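Local coordinates for mandelate racemase / muconate lactonizing enzyme family protein (Agrobacterium tumefaciens, PDB 4DXK) that probably acts as an isomerase or lyase of the mandelate racemase subgroup of enolases and holds a sodium ion among barrel carboxylates, at residues Gln237-Glu242 against Asn338-Glu343; Val288-Ser293 against Thr330-Asn335; Pro51-Arg56 against Asp62-Asp67. All blocks are in the same frame, centred on the assembly; numbering follows the deposited sequence. Where two conformers were deposited one is given.

How the interactions relate
Interactions 1 and 2 belong to the barrel domain and touch one another, whereas interaction 3 lies in the N-terminal domain, its centre about 35 Å from that of interaction 1 and about 23 Å from that of interaction 2. Interaction 2 is wholly buried and purely aliphatic across its segments. Interaction 1, partly buried, sets methyl groups against aromatic edges and reaches the sodium site through Glu-242. The two share a sheet, and Gln-342 OE1 probably hydrogen-bonds Ser-333 OG (2.8 Å), tying strand 342-343 to the helix before it. Interaction 3, nearer the surface and among subunits, relies instead on a salt bridge with leucines packed beside it.

Interaction 1 of 3, residues Gln237-Glu242 against Asn338-Glu343; sequences QTFWHE and NALVQE. With NA (sodium ion), chain C.
Phe-239 and Leu-340 both carry CG anti to the backbone N (chi1 -172° in Phe-239), which points the two side chains at each other from opposite directions, with the Leu-340 methyl at the edge of the Phe-239 ring; the backbones stand well apart, their nearest alpha carbons, those of this same pair, 12.2 Å from each other. Trp-240 holds CG between its backbone N and carbonyl carbon (chi1 78°), which swings the six-membered ring of the indole toward 338-343. The CD2 methyl of Leu-340 fits against two ring edges, 4.1 Å from CE2 of Phe-239 and 4.3 Å from CZ3 of Trp-240. Val-341 brings CG2 to the same indole edge, 4.0 Å from CH2 of Trp-240, although this residue has two conformers and the approach describes one of them. No hydrogen bond spans the segments.

The other end of the indole is polar. NE1 of Trp-240 donates to OE1 of Glu-242 at 3.0 Å, a bent bond (139°) that arrives on the anti side of the carboxylate; Lys-172 forms a salt bridge with the same oxygen. Together they would restrain the rotation of the carboxylate while OE2 of Glu-242 binds the sodium ion at 2.3 Å, making Trp-240 a second-shell residue. Glu-216, Glu-268 and two waters also bind the ion, the three glutamates forming the carboxylate metal site characteristic of the enolase superfamily barrel.

Strand 240-242 runs parallel between strands 212-216 and 264-266, with Phe-239 lying on Asp-212 and Met-214. Trp-240 meets Tyr-118 edge-to-face and, like Val-341, packs on Ala-316 of strand 315-317, while strand 342-343 pairs in parallel with strand 115-118.

Interaction 2 of 3, residues Val288-Ser293 against Thr330-Asn335; sequences VMLDIS and THLSLN
Leu-332 reaches from its helix into the angle between Leu-290 and Ile-292, touching both with a single methyl group. Its CD2 lies 4.1 Å from CG2 of Ile-292 and, more loosely, 4.4 Å from CD1 of Leu-290. In Leu-332 CG is anti to the backbone N (chi1 176°), and with chi2 at 62° it is CD2 that leads toward the strand. Ile-292 and Leu-332 run alongside each other in opposite senses, and only methyls meet. In Ile-292 the longer branch, CG1, takes the position between the backbone N and the carbonyl carbon (chi1 60°); the short branch CG2, anti to the carbonyl carbon, is the one that meets the leucine. No polar bond joins the segments, and all three touching residues are buried.

Between the two aliphatic residues of the first segment, Asp-291 is turned differently. Its OD1 accepts from the backbone N of Ser-293 at 2.8 Å, an Asx turn, and also from Ser-293 OG at 2.7 Å. With OD1 gripped twice, the carboxylate is fixed while OD2 is hydrogen-bonded to ND1 of His-318, just past strand 315-317. An Asp and His at the ends of successive barrel strands are consistent with the His-Asp dyad known in the mandelate racemase subgroup.

The contact lies between the strands of the beta/alpha barrel and the helices that surround them, where helix 323-335 packs against the end of strand 287-290 and the residues after it. Leu-332 also rests on Pro-317, Leu-290 on Val-315, and Ile-292 on Val-325 and Ala-328 of the same helix, while helix 297-310 adds Ala-301 and Ile-304 against Leu-290.

Interaction 3 of 3, residues Pro51-Arg56 against Asp62-Asp67; sequences PRVIGR and DLLAQD
Arg-56 grips Asp-67 end-on, with both terminal nitrogens directed at one carboxylate oxygen. NH2 of Arg-56 lies 2.9 Å and NH1 3.0 Å from OD2 of Asp-67, which sits close to the guanidinium plane; the carboxylate plane is turned 70° from it. The forked salt bridge therefore has two moderately bent bonds (147° for NH2) and does not pair oxygen with nitrogen side by side. Over one guanidinium face, toward its rim, lies CD2 of Leu-64, 3.5 Å from NH2 of Arg-56, while CD2 of Leu-63 comes in obliquely, 3.6 Å from the same nitrogen. Leu-64 CD2 also meets CG1 of Val-53 at 4.0 Å, joining the polar patch to a hydrophobic one.

The two segments join consecutive helices of the N-terminal domain: helix 38-53 ends, and after a short connection helix 61-68 packs back beside it. A type II beta turn from Val-53 to Arg-56, closed by Arg-56 N to Val-53 O (3.0 Å) and with Gly-55 at positive phi (94°), sets the direction from which the arginine starts. Its chain then bends at chi2 and chi3 to bring the guanidinium over Leu-64. Further out, Val-53 rests on Ile-3 and Phe-87, Leu-64 on Leu-91 of helix 79-99, and OD1 of Asp-67 forms a salt bridge with Arg-184 of a neighbouring subunit.

Interaction 1 of 3, residues Gln237-Glu242 against Asn338-Glu343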
loop_
_atom_site.group_PDB
_atom_site.type_symbol
_atom_site.label_atom_id
_atom_site.label_comp_id
_atom_site.label_asym_id
_atom_site.label_seq_id
_atom_site.Cartn_x
_atom_site.Cartn_y
_atom_site.Cartn_z
ATOM N N GLN A 237 -9.885 -21.786 -22.720
ATOM C CA GLN A 237 -10.726 -20.588 -22.736
ATOM C C GLN A 237 -11.914 -20.709 -21.783
ATOM O O GLN A 237 -13.063 -20.530 -22.182
ATOM C CB GLN A 237 -11.231 -20.294 -24.155
ATOM C CG GLN A 237 -10.123 -20.070 -25.178
ATOM C CD GLN A 237 -9.640 -21.357 -25.828
ATOM O OE1 GLN A 237 -10.432 -22.247 -26.152
ATOM N NE2 GLN A 237 -8.330 -21.459 -26.025
ATOM N N THR A 238 -11.630 -21.025 -20.525
ATOM C CA THR A 238 -12.686 -21.160 -19.533
ATOM C C THR A 238 -13.338 -19.808 -19.226
ATOM O O THR A 238 -12.707 -18.759 -19.347
ATOM C CB THR A 238 -12.158 -21.825 -18.263
ATOM O OG1 THR A 238 -11.010 -21.104 -17.797
ATOM C CG2 THR A 238 -11.765 -23.265 -18.554
ATOM N N PHE A 239 -14.607 -19.845 -18.846
ATOM C CA PHE A 239 -15.392 -18.628 -18.675
ATOM C C PHE A 239 -15.261 -18.044 -17.272
ATOM O O PHE A 239 -15.111 -16.834 -17.103
ATOM C CB PHE A 239 -16.856 -18.926 -18.987
ATOM C CG PHE A 239 -17.730 -17.709 -19.037
ATOM C CD1 PHE A 239 -17.610 -16.794 -20.073
ATOM C CD2 PHE A 239 -18.677 -17.479 -18.049
ATOM C CE1 PHE A 239 -18.426 -15.670 -20.132
ATOM C CE2 PHE A 239 -19.503 -16.365 -18.104
ATOM C CZ PHE A 239 -19.370 -15.454 -19.143
ATOM N N TRP A 240 -15.339 -18.909 -16.265
ATOM C CA TRP A 240 -15.085 -18.495 -14.888
ATOM C C TRP A 240 -14.566 -19.663 -14.076
ATOM O O TRP A 240 -14.768 -20.820 -14.458
ATOM C CB TRP A 240 -16.311 -17.814 -14.264
ATOM C CG TRP A 240 -17.480 -18.640 -13.755
ATOM C CD1 TRP A 240 -17.455 -19.801 -13.015
ATOM C CD2 TRP A 240 -18.859 -18.275 -13.875
ATOM N NE1 TRP A 240 -18.744 -20.176 -12.683
ATOM C CE2 TRP A 240 -19.617 -19.248 -13.193
ATOM C CE3 TRP A 240 -19.527 -17.220 -14.504
ATOM C CZ2 TRP A 240 -21.017 -19.201 -13.139
ATOM C CZ3 TRP A 240 -20.907 -17.162 -14.423
ATOM C CH2 TRP A 240 -21.635 -18.148 -13.752
ATOM N N HIS A 241 -13.881 -19.355 -12.978
ATOM C CA HIS A 241 -13.365 -20.357 -12.051
ATOM C C HIS A 241 -14.028 -20.108 -10.716
ATOM O O HIS A 241 -13.720 -19.125 -10.023
ATOM C CB HIS A 241 -11.843 -20.268 -11.930
ATOM C CG HIS A 241 -11.121 -20.699 -13.169
ATOM N ND1 HIS A 241 -9.750 -20.614 -13.300
ATOM C CD2 HIS A 241 -11.575 -21.221 -14.333
ATOM C CE1 HIS A 241 -9.393 -21.059 -14.493
ATOM N NE2 HIS A 241 -10.483 -21.427 -15.143
ATOM N N GLU A 242 -14.965 -20.983 -10.373
ATOM C CA GLU A 242 -15.856 -20.766 -9.239
ATOM C C GLU A 242 -15.340 -21.459 -7.989
ATOM O O GLU A 242 -15.012 -22.655 -8.010
ATOM C CB GLU A 242 -17.249 -21.281 -9.596
ATOM C CG GLU A 242 -18.313 -21.059 -8.524
ATOM C CD GLU A 242 -19.698 -21.442 -9.012
ATOM O OE1 GLU A 242 -19.916 -21.506 -10.239
ATOM O OE2 GLU A 242 -20.583 -21.710 -8.168
ATOM N N ASN A 338 -27.101 -5.710 -13.750
ATOM C CA ASN A 338 -25.852 -6.449 -13.920
ATOM C C ASN A 338 -25.993 -7.959 -13.748
ATOM O O ASN A 338 -24.987 -8.643 -13.613
ATOM C CB ASN A 338 -24.759 -5.918 -12.980
ATOM C CG ASN A 338 -25.091 -6.135 -11.525
ATOM O OD1 ASN A 338 -26.265 -6.122 -11.146
ATOM N ND2 ASN A 338 -24.068 -6.325 -10.694
ATOM N N ALA A 339 -27.213 -8.497 -13.768
ATOM C CA ALA A 339 -27.350 -9.960 -13.768
ATOM C C ALA A 339 -26.870 -10.519 -15.110
ATOM O O ALA A 339 -27.312 -10.080 -16.174
ATOM C CB ALA A 339 -28.781 -10.384 -13.495
ATOM N N LEU A 340 -25.969 -11.490 -15.051
ATOM C CA LEU A 340 -25.301 -12.019 -16.235
ATOM C C LEU A 340 -25.995 -13.248 -16.802
ATOM O O LEU A 340 -26.229 -13.357 -18.007
ATOM C CB LEU A 340 -23.858 -12.369 -15.860
ATOM C CG LEU A 340 -22.972 -12.983 -16.938
ATOM C CD1 LEU A 340 -22.720 -11.994 -18.067
ATOM C CD2 LEU A 340 -21.658 -13.426 -16.331
ATOM N N VAL A 341 -26.257 -14.212 -15.925
ATOM C CA VAL A 341 -26.924 -15.457 -16.279
ATOM C C VAL A 341 -27.692 -15.936 -15.065
ATOM O O VAL A 341 -27.363 -15.569 -13.932
ATOM C CB VAL A 341 -25.921 -16.573 -16.653
ATOM C CG1 VAL A 341 -25.410 -16.405 -18.073
ATOM C CG2 VAL A 341 -24.765 -16.627 -15.652
ATOM N N GLN A 342 -28.717 -16.751 -15.304
ATOM C CA GLN A 342 -29.440 -17.420 -14.224
ATOM C C GLN A 342 -29.339 -18.925 -14.390
ATOM O O GLN A 342 -29.993 -19.498 -15.265
ATOM C CB GLN A 342 -30.914 -17.008 -14.181
ATOM C CG GLN A 342 -31.696 -17.764 -13.104
ATOM C CD GLN A 342 -31.076 -17.572 -11.733
ATOM O OE1 GLN A 342 -30.960 -16.445 -11.248
ATOM N NE2 GLN A 342 -30.645 -18.675 -11.109
ATOM N N GLU A 343 -28.508 -19.556 -13.562
ATOM C CA GLU A 343 -28.360 -21.005 -13.519
ATOM C C GLU A 343 -29.701 -21.716 -13.364
ATOM O O GLU A 343 -30.571 -21.242 -12.624
ATOM C CB GLU A 343 -27.487 -21.378 -12.323
ATOM C CG GLU A 343 -27.130 -22.842 -12.276
ATOM C CD GLU A 343 -26.317 -23.215 -11.065
ATOM O OE1 GLU A 343 -26.523 -22.625 -9.983
ATOM O OE2 GLU A 343 -25.458 -24.107 -11.195
HETATM NA NA NA C . -21.296 -23.611 -7.048
HETATM O O HOH W 1 -22.022 -25.489 -5.824
HETATM O O HOH W 2 -19.448 -23.555 -5.635
#

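Interaction 2 of 3, residues Val288-Ser293 against Thr330-Asn335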
loop_
_atom_site.group_PDB
_atom_site.type_symbol
_atom_site.label_atom_id
_atom_site.label_comp_id
_atom_site.label_asym_id
_atom_site.label_seq_id
_atom_site.Cartn_x
_atom_site.Cartn_y
_atom_site.Cartn_z
ATOM N N VAL A 288 -19.714 -12.055 -9.375
ATOM C CA VAL A 288 -20.208 -12.069 -8.007
ATOM C C VAL A 288 -21.353 -13.068 -7.925
ATOM O O VAL A 288 -22.439 -12.862 -8.484
ATOM C CB VAL A 288 -20.611 -10.658 -7.543
ATOM C CG1 VAL A 288 -21.279 -10.704 -6.167
ATOM C CG2 VAL A 288 -19.382 -9.739 -7.532
ATOM N N MET A 289 -21.084 -14.173 -7.234
ATOM C CA MET A 289 -22.048 -15.254 -7.063
ATOM C C MET A 289 -22.648 -15.150 -5.690
ATOM O O MET A 289 -21.977 -14.778 -4.730
ATOM C CB MET A 289 -21.366 -16.611 -7.158
ATOM C CG MET A 289 -20.333 -16.680 -8.205
ATOM S SD MET A 289 -20.978 -16.707 -9.882
ATOM C CE MET A 289 -21.927 -18.234 -9.876
ATOM N N LEU A 290 -23.920 -15.501 -5.593
ATOM C CA LEU A 290 -24.581 -15.542 -4.300
ATOM C C LEU A 290 -25.702 -16.563 -4.399
ATOM O O LEU A 290 -26.126 -16.912 -5.503
ATOM C CB LEU A 290 -25.118 -14.161 -3.919
ATOM C CG LEU A 290 -26.084 -13.454 -4.870
ATOM C CD1 LEU A 290 -27.509 -13.963 -4.730
ATOM C CD2 LEU A 290 -26.054 -11.954 -4.628
ATOM N N ASP A 291 -26.170 -17.042 -3.253
ATOM C CA ASP A 291 -27.381 -17.835 -3.185
ATOM C C ASP A 291 -28.310 -17.097 -2.241
ATOM O O ASP A 291 -27.968 -16.876 -1.076
ATOM C CB ASP A 291 -27.056 -19.246 -2.677
ATOM C CG ASP A 291 -28.277 -20.142 -2.598
ATOM O OD1 ASP A 291 -29.252 -19.733 -1.930
ATOM O OD2 ASP A 291 -28.274 -21.238 -3.206
ATOM N N ILE A 292 -29.475 -16.695 -2.747
ATOM C CA ILE A 292 -30.377 -15.862 -1.971
ATOM C C ILE A 292 -30.827 -16.523 -0.674
ATOM O O ILE A 292 -31.159 -15.832 0.285
ATOM C CB ILE A 292 -31.614 -15.446 -2.791
ATOM C CG1 ILE A 292 -32.405 -16.664 -3.244
ATOM C CG2 ILE A 292 -31.213 -14.583 -3.984
ATOM C CD1 ILE A 292 -33.697 -16.284 -3.915
ATOM N N SER A 293 -30.841 -17.852 -0.648
ATOM C CA SER A 293 -31.261 -18.598 0.540
ATOM C C SER A 293 -30.128 -18.875 1.524
ATOM O O SER A 293 -30.365 -19.463 2.588
ATOM C CB SER A 293 -31.954 -19.912 0.159
ATOM O OG SER A 293 -31.042 -20.906 -0.269
ATOM N N THR A 330 -34.647 -15.905 -10.236
ATOM C CA THR A 330 -35.004 -15.413 -11.556
ATOM C C THR A 330 -35.613 -14.011 -11.471
ATOM O O THR A 330 -35.287 -13.152 -12.285
ATOM C CB THR A 330 -35.905 -16.410 -12.304
ATOM O OG1 THR A 330 -35.237 -17.678 -12.387
ATOM C CG2 THR A 330 -36.186 -15.929 -13.714
ATOM N N HIS A 331 -36.463 -13.758 -10.471
ATOM C CA HIS A 331 -36.966 -12.391 -10.259
ATOM C C HIS A 331 -35.807 -11.404 -10.077
ATOM O O HIS A 331 -35.778 -10.331 -10.680
ATOM C CB HIS A 331 -37.887 -12.299 -9.034
ATOM C CG HIS A 331 -39.261 -12.844 -9.258
ATOM N ND1 HIS A 331 -40.289 -12.087 -9.779
ATOM C CD2 HIS A 331 -39.776 -14.075 -9.025
ATOM C CE1 HIS A 331 -41.377 -12.831 -9.861
ATOM N NE2 HIS A 331 -41.094 -14.041 -9.408
ATOM N N LEU A 332 -34.847 -11.758 -9.232
ATOM C CA LEU A 332 -33.675 -10.908 -9.035
ATOM C C LEU A 332 -32.892 -10.693 -10.329
ATOM O O LEU A 332 -32.485 -9.570 -10.642
ATOM C CB LEU A 332 -32.774 -11.504 -7.965
ATOM C CG LEU A 332 -31.450 -10.773 -7.713
ATOM C CD1 LEU A 332 -31.664 -9.342 -7.233
ATOM C CD2 LEU A 332 -30.595 -11.558 -6.725
ATOM N N SER A 333 -32.730 -11.759 -11.098
ATOM C CA SER A 333 -31.999 -11.695 -12.355
ATOM C C SER A 333 -32.715 -10.897 -13.438
ATOM O O SER A 333 -32.061 -10.394 -14.339
ATOM C CB SER A 333 -31.699 -13.104 -12.858
ATOM O OG SER A 333 -30.734 -13.723 -12.029
ATOM N N LEU A 334 -34.042 -10.793 -13.378
ATOM C CA LEU A 334 -34.753 -9.963 -14.344
ATOM C C LEU A 334 -34.685 -8.492 -13.956
ATOM O O LEU A 334 -34.775 -7.613 -14.810
ATOM C CB LEU A 334 -36.212 -10.406 -14.498
ATOM C CG LEU A 334 -36.397 -11.833 -15.017
ATOM C CD1 LEU A 334 -37.868 -12.077 -15.298
ATOM C CD2 LEU A 334 -35.579 -12.136 -16.253
ATOM N N ASN A 335 -34.529 -8.212 -12.668
ATOM C CA ASN A 335 -34.416 -6.836 -12.215
ATOM C C ASN A 335 -32.999 -6.260 -12.289
ATOM O O ASN A 335 -32.791 -5.165 -12.797
ATOM C CB ASN A 335 -34.924 -6.673 -10.783
ATOM C CG ASN A 335 -34.488 -5.367 -10.188
ATOM O OD1 ASN A 335 -33.532 -5.323 -9.395
ATOM N ND2 ASN A 335 -35.116 -4.287 -10.617
#

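Interaction 3 of 3, residues Pro51-Arg56 against Asp62-Asp67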
loop_
_atom_site.group_PDB
_atom_site.type_symbol
_atom_site.label_atom_id
_atom_site.label_comp_id
_atom_site.label_asym_id
_atom_site.label_seq_id
_atom_site.Cartn_x
_atom_site.Cartn_y
_atom_site.Cartn_z
ATOM N N PRO A 51 -40.432 -16.286 17.912
ATOM C CA PRO A 51 -40.757 -15.344 18.994
ATOM C C PRO A 51 -40.470 -13.888 18.632
ATOM O O PRO A 51 -41.040 -12.989 19.259
ATOM C CB PRO A 51 -39.866 -15.806 20.156
ATOM C CG PRO A 51 -38.775 -16.596 19.521
ATOM C CD PRO A 51 -39.395 -17.252 18.319
ATOM N N ARG A 52 -39.614 -13.651 17.640
ATOM C CA ARG A 52 -39.280 -12.295 17.235
ATOM C C ARG A 52 -40.204 -11.713 16.173
ATOM O O ARG A 52 -40.215 -10.497 15.967
ATOM C CB ARG A 52 -37.841 -12.234 16.734
ATOM C CG ARG A 52 -36.841 -12.365 17.854
ATOM C CD ARG A 52 -35.427 -12.567 17.346
ATOM N NE ARG A 52 -34.473 -12.559 18.452
ATOM C CZ ARG A 52 -34.295 -13.568 19.295
ATOM N NH1 ARG A 52 -34.991 -14.689 19.162
ATOM N NH2 ARG A 52 -33.408 -13.462 20.279
ATOM N N VAL A 53 -40.968 -12.553 15.480
ATOM C CA VAL A 53 -41.741 -12.037 14.347
ATOM C C VAL A 53 -43.257 -12.220 14.431
ATOM O O VAL A 53 -43.984 -11.534 13.719
ATOM C CB VAL A 53 -41.234 -12.578 12.990
ATOM C CG1 VAL A 53 -39.736 -12.349 12.851
ATOM C CG2 VAL A 53 -41.587 -14.052 12.825
ATOM N N ILE A 54 -43.748 -13.137 15.259
ATOM C CA ILE A 54 -45.195 -13.252 15.421
ATOM C C ILE A 54 -45.723 -11.929 15.957
ATOM O O ILE A 54 -45.198 -11.398 16.945
ATOM C CB ILE A 54 -45.598 -14.390 16.384
ATOM C CG1 ILE A 54 -45.112 -15.740 15.861
ATOM C CG2 ILE A 54 -47.116 -14.403 16.611
ATOM C CD1 ILE A 54 -45.727 -16.140 14.550
ATOM N N GLY A 55 -46.748 -11.396 15.297
ATOM C CA GLY A 55 -47.331 -10.127 15.692
ATOM C C GLY A 55 -46.747 -8.931 14.955
ATOM O O GLY A 55 -47.272 -7.823 15.069
ATOM N N ARG A 56 -45.666 -9.142 14.201
ATOM C CA ARG A 56 -44.986 -8.049 13.500
ATOM C C ARG A 56 -45.567 -7.794 12.110
ATOM O O ARG A 56 -46.137 -8.693 11.482
ATOM C CB ARG A 56 -43.494 -8.355 13.373
ATOM C CG ARG A 56 -42.747 -8.401 14.702
ATOM C CD ARG A 56 -42.417 -6.998 15.192
ATOM N NE ARG A 56 -41.648 -6.277 14.178
ATOM C CZ ARG A 56 -40.320 -6.214 14.125
ATOM N NH1 ARG A 56 -39.569 -6.794 15.059
ATOM N NH2 ARG A 56 -39.733 -5.548 13.138
ATOM N N ASP A 62 -36.877 -4.487 5.373
ATOM C CA ASP A 62 -35.521 -4.114 5.766
ATOM C C ASP A 62 -35.357 -4.160 7.282
ATOM O O ASP A 62 -34.319 -4.600 7.790
ATOM C CB ASP A 62 -35.168 -2.723 5.240
ATOM C CG ASP A 62 -34.821 -2.738 3.768
ATOM O OD1 ASP A 62 -34.083 -3.647 3.324
ATOM O OD2 ASP A 62 -35.286 -1.838 3.041
ATOM N N LEU A 63 -36.380 -3.729 8.010
ATOM C CA LEU A 63 -36.318 -3.740 9.468
ATOM C C LEU A 63 -36.281 -5.169 10.023
ATOM O O LEU A 63 -35.488 -5.481 10.916
ATOM C CB LEU A 63 -37.504 -2.980 10.061
ATOM C CG LEU A 63 -37.555 -2.913 11.587
ATOM C CD1 LEU A 63 -36.341 -2.172 12.135
ATOM C CD2 LEU A 63 -38.855 -2.271 12.054
ATOM N N LEU A 64 -37.130 -6.044 9.496
ATOM C CA LEU A 64 -37.144 -7.435 9.940
ATOM C C LEU A 64 -35.821 -8.128 9.625
ATOM O O LEU A 64 -35.340 -8.923 10.437
ATOM C CB LEU A 64 -38.329 -8.197 9.337
ATOM C CG LEU A 64 -39.661 -7.933 10.047
ATOM C CD1 LEU A 64 -40.858 -8.370 9.200
ATOM C CD2 LEU A 64 -39.695 -8.634 11.410
ATOM N N ALA A 65 -35.218 -7.829 8.476
ATOM C CA ALA A 65 -33.910 -8.399 8.165
ATOM C C ALA A 65 -32.887 -7.962 9.220
ATOM O O ALA A 65 -32.124 -8.778 9.744
ATOM C CB ALA A 65 -33.455 -7.985 6.776
ATOM N N GLN A 66 -32.896 -6.678 9.555
ATOM C CA GLN A 66 -32.008 -6.150 10.583
ATOM C C GLN A 66 -32.266 -6.829 11.926
ATOM O O GLN A 66 -31.320 -7.200 12.641
ATOM C CB GLN A 66 -32.233 -4.644 10.699
ATOM C CG GLN A 66 -31.237 -3.861 11.551
ATOM C CD GLN A 66 -31.606 -2.384 11.602
ATOM O OE1 GLN A 66 -32.636 -1.977 11.060
ATOM N NE2 GLN A 66 -30.775 -1.583 12.255
ATOM N N ASP A 67 -33.537 -7.004 12.272
ATOM C CA ASP A 67 -33.913 -7.553 13.572
ATOM C C ASP A 67 -33.524 -9.021 13.753
ATOM O O ASP A 67 -33.480 -9.509 14.888
ATOM C CB ASP A 67 -35.418 -7.378 13.826
ATOM C CG ASP A 67 -35.808 -5.941 14.120
ATOM O OD1 ASP A 67 -34.914 -5.134 14.427
ATOM O OD2 ASP A 67 -37.020 -5.635 14.061
#